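Local coordinates for hypothetical protein (Trypanosoma cruzi, PDB 1YZV) that is of unknown function but belongs to the isochorismatase family, many of whose members are hydrolases, at residues T66-K71 / K92-L97. Residues are numbered along the deposited sequence; the frame is centred on the assembly and turned at random.
Sequences TEQYPK and KRFAML
The carboxamide of Q68 meets the F94 ring at its edge, near the ring plane, with NE2 of Q68 3.8 Å from CE1 of F94. The K92 chain passes the Y69 ring obliquely, with CE of K92 4.0 Å from CD1 of Y69. This is the isochorismatase-like alpha/beta fold, a six-stranded parallel sheet of strand order 3-2-1-4-5-6. The contact joins the C-terminal end of strand 61-68 to the loop that leaves its neighbour, strand 87-91.

One hydrogen bond links the two segments. NE2 of Q68 donates to O of K92 at 3.1 Å, with an angle of 157° at the hydrogen. The acceptor lies close to the amide plane of Q68. The donor, however, stands above the K92 carbonyl plane, 43° out of it. The OE1 end of the amide is held by K91, whose NZ also bonds O of R93 and O of F94. Thus OE1 of Q68 can sit 3.2 Å from O of R93, two acceptors sharing one donor. These bonds help fix which way the amide faces.

T66 OG1 bonds OD1 of D27, the F94 ring touches C123 of helix 120-133, and A184 of a second subunit packs on Q68. D27, K91 and C123 lie where this family carries its Asp-Lys-Cys set, so through T66, Q68 and F94 the contact borders the place where relatives have their active site. The M96 chain crosses T66, its CG 3.5 Å from OG1 of T66. A bend at chi3 (64°) turns the M96 methyl to the threonine, where CE of M96 rests 3.7 Å from CG2 of T66.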
ATOM      1  N   THR A  66      23.006   9.303 -16.576  1.00 24.97           N
ATOM      2  CA  THR A  66      23.343   8.188 -17.453  1.00 24.84           C
ATOM      3  C   THR A  66      22.505   8.237 -18.725  1.00 23.45           C
ATOM      4  O   THR A  66      21.447   8.865 -18.785  1.00 25.02           O
ATOM      5  CB  THR A  66      23.149   6.830 -16.772  1.00 25.74           C
ATOM      6  OG1 THR A  66      21.791   6.714 -16.292  1.00 25.57           O
ATOM      7  CG2 THR A  66      24.149   6.682 -15.648  1.00 26.62           C
ATOM      8  N   GLU A  67      23.068   7.662 -19.775  1.00 20.80           N
ATOM      9  CA  GLU A  67      22.379   7.485 -21.030  1.00 24.61           C
ATOM     10  C   GLU A  67      22.534   6.049 -21.419  1.00 23.21           C
ATOM     11  O   GLU A  67      23.666   5.532 -21.508  1.00 23.50           O
ATOM     12  CB  GLU A  67      22.978   8.419 -22.064  1.00 23.10           C
ATOM     13  CG  GLU A  67      22.858   9.902 -21.677  1.00 26.34           C
ATOM     14  CD  GLU A  67      23.512  10.886 -22.649  1.00 27.96           C
ATOM     15  OE1 GLU A  67      24.428  10.479 -23.376  1.00 28.61           O
ATOM     16  OE2 GLU A  67      23.181  12.116 -22.587  1.00 28.36           O
ATOM     17  N   GLN A  68      21.409   5.394 -21.631  1.00 23.35           N
ATOM     18  CA  GLN A  68      21.378   4.005 -22.089  1.00 26.32           C
ATOM     19  C   GLN A  68      21.620   3.961 -23.591  1.00 27.61           C
ATOM     20  O   GLN A  68      20.945   4.657 -24.348  1.00 27.95           O
ATOM     21  CB  GLN A  68      20.034   3.363 -21.800  1.00 25.17           C
ATOM     22  CG  GLN A  68      19.893   1.934 -22.251  1.00 27.09           C
ATOM     23  CD  GLN A  68      20.603   0.940 -21.346  1.00 29.36           C
ATOM     24  OE1 GLN A  68      21.023   1.286 -20.232  1.00 29.52           O
ATOM     25  NE2 GLN A  68      20.657  -0.326 -21.784  1.00 28.12           N
ATOM     26  N   TYR A  69      22.718   3.330 -23.990  1.00 31.29           N
ATOM     27  CA  TYR A  69      23.008   3.135 -25.402  1.00 28.93           C
ATOM     28  C   TYR A  69      22.606   4.361 -26.277  1.00 31.27           C
ATOM     29  O   TYR A  69      21.731   4.250 -27.184  1.00 30.53           O
ATOM     30  CB  TYR A  69      22.285   1.870 -25.889  1.00 34.20           C
ATOM     31  CG  TYR A  69      22.618   1.520 -27.312  1.00 33.20           C
ATOM     32  CD1 TYR A  69      23.948   1.394 -27.709  1.00 38.91           C
ATOM     33  CD2 TYR A  69      21.632   1.228 -28.225  1.00 39.42           C
ATOM     34  CE1 TYR A  69      24.286   1.168 -29.027  1.00 46.46           C
ATOM     35  CE2 TYR A  69      21.951   0.934 -29.546  1.00 41.62           C
ATOM     36  CZ  TYR A  69      23.284   0.902 -29.937  1.00 47.62           C
ATOM     37  OH  TYR A  69      23.623   0.617 -31.238  1.00 49.54           O
ATOM     38  N   PRO A  70      23.244   5.516 -26.033  1.00 31.20           N
ATOM     39  CA  PRO A  70      22.800   6.752 -26.711  1.00 32.23           C
ATOM     40  C   PRO A  70      22.986   6.719 -28.234  1.00 35.51           C
ATOM     41  O   PRO A  70      22.298   7.455 -28.938  1.00 34.28           O
ATOM     42  CB  PRO A  70      23.676   7.843 -26.095  1.00 32.54           C
ATOM     43  CG  PRO A  70      24.890   7.119 -25.544  1.00 33.66           C
ATOM     44  CD  PRO A  70      24.329   5.779 -25.061  1.00 32.88           C
ATOM     45  N   LYS A  71      23.824   5.815 -28.731  1.00 38.84           N
ATOM     46  CA  LYS A  71      23.963   5.641 -30.170  1.00 40.53           C
ATOM     47  C   LYS A  71      22.608   5.262 -30.757  1.00 40.10           C
ATOM     48  O   LYS A  71      22.260   5.719 -31.844  1.00 39.62           O
ATOM     49  CB  LYS A  71      25.006   4.576 -30.495  1.00 43.28           C
ATOM     50  CG  LYS A  71      25.720   4.778 -31.837  1.00 46.66           C
ATOM     51  CD  LYS A  71      27.002   3.890 -31.956  1.00 50.96           C
ATOM     52  CE  LYS A  71      28.140   4.292 -30.933  1.00 59.66           C
ATOM     53  NZ  LYS A  71      28.111   3.515 -29.616  1.00 57.61           N
ATOM     54  N   LYS A  92      25.124   0.234 -20.858  1.00 24.69           N
ATOM     55  CA  LYS A  92      24.243  -0.824 -21.281  1.00 24.49           C
ATOM     56  C   LYS A  92      23.632  -1.564 -20.083  1.00 24.18           C
ATOM     57  O   LYS A  92      22.586  -2.161 -20.231  1.00 21.27           O
ATOM     58  CB  LYS A  92      24.995  -1.793 -22.185  1.00 28.34           C
ATOM     59  CG  LYS A  92      25.396  -1.104 -23.505  1.00 32.89           C
ATOM     60  CD  LYS A  92      25.626  -2.103 -24.602  1.00 37.24           C
ATOM     61  CE  LYS A  92      26.095  -1.411 -25.894  1.00 46.37           C
ATOM     62  NZ  LYS A  92      27.508  -0.887 -25.743  1.00 53.65           N
ATOM     63  N   ARG A  93      24.259  -1.491 -18.904  1.00 23.52           N
ATOM     64  CA  ARG A  93      23.657  -2.018 -17.670  1.00 23.06           C
ATOM     65  C   ARG A  93      22.370  -1.229 -17.344  1.00 23.84           C
ATOM     66  O   ARG A  93      22.288  -0.024 -17.626  1.00 23.13           O
ATOM     67  CB  ARG A  93      24.644  -1.907 -16.512  1.00 24.01           C
ATOM     68  CG  ARG A  93      24.163  -2.595 -15.213  1.00 22.19           C
ATOM     69  CD  ARG A  93      24.980  -2.226 -14.015  1.00 28.13           C
ATOM     70  NE  ARG A  93      26.389  -2.525 -14.194  1.00 36.75           N
ATOM     71  CZ  ARG A  93      27.265  -2.701 -13.206  1.00 42.91           C
ATOM     72  NH1 ARG A  93      26.894  -2.599 -11.921  1.00 45.91           N
ATOM     73  NH2 ARG A  93      28.538  -2.894 -13.513  1.00 37.32           N
ATOM     74  N   PHE A  94      21.332  -1.891 -16.815  1.00 21.98           N
ATOM     75  CA  PHE A  94      20.073  -1.161 -16.592  1.00 23.15           C
ATOM     76  C   PHE A  94      20.243  -0.265 -15.350  1.00 23.48           C
ATOM     77  O   PHE A  94      20.033   0.952 -15.421  1.00 26.52           O
ATOM     78  CB  PHE A  94      18.885  -2.106 -16.486  1.00 23.80           C
ATOM     79  CG  PHE A  94      18.662  -2.923 -17.719  1.00 22.14           C
ATOM     80  CD1 PHE A  94      18.788  -2.355 -18.976  1.00 25.93           C
ATOM     81  CD2 PHE A  94      18.378  -4.262 -17.621  1.00 19.13           C
ATOM     82  CE1 PHE A  94      18.640  -3.123 -20.124  1.00 27.27           C
ATOM     83  CE2 PHE A  94      18.114  -5.023 -18.738  1.00 19.86           C
ATOM     84  CZ  PHE A  94      18.314  -4.460 -20.016  1.00 27.29           C
ATOM     85  N   ALA A  95      20.779  -0.834 -14.282  1.00 21.86           N
ATOM     86  CA  ALA A  95      21.187  -0.012 -13.099  1.00 22.92           C
ATOM     87  C   ALA A  95      22.297   1.006 -13.431  1.00 24.02           C
ATOM     88  O   ALA A  95      23.215   0.723 -14.204  1.00 27.29           O
ATOM     89  CB  ALA A  95      21.594  -0.893 -11.957  1.00 22.25           C
ATOM     90  N   MET A  96      22.248   2.174 -12.775  1.00 25.41           N
ATOM     91  CA  MET A  96      23.150   3.273 -13.063  1.00 25.55           C
ATOM     92  C   MET A  96      24.522   3.078 -12.422  1.00 25.86           C
ATOM     93  O   MET A  96      25.444   3.822 -12.769  1.00 27.11           O
ATOM     94  CB  MET A  96      22.574   4.609 -12.588  1.00 23.53           C
ATOM     95  CG  MET A  96      21.317   5.029 -13.311  1.00 24.42           C
ATOM     96  SD  MET A  96      20.656   6.544 -12.582  1.00 25.58           S
ATOM     97  CE  MET A  96      21.950   7.727 -12.910  1.00 26.24           C
ATOM     98  N   LEU A  97      24.713   2.006 -11.648  1.00 26.02           N
ATOM     99  CA  LEU A  97      25.896   1.892 -10.780  1.00 28.62           C
ATOM    100  C   LEU A  97      27.050   1.222 -11.481  1.00 30.41           C
ATOM    101  O   LEU A  97      27.597   0.197 -11.030  1.00 30.95           O
ATOM    102  CB  LEU A  97      25.557   1.187  -9.454  1.00 30.60           C
ATOM    103  CG  LEU A  97      24.713   2.035  -8.511  1.00 35.26           C
ATOM    104  CD1 LEU A  97      24.401   1.180  -7.307  1.00 47.82           C
ATOM    105  CD2 LEU A  97      25.489   3.266  -8.063  1.00 31.53           C
TER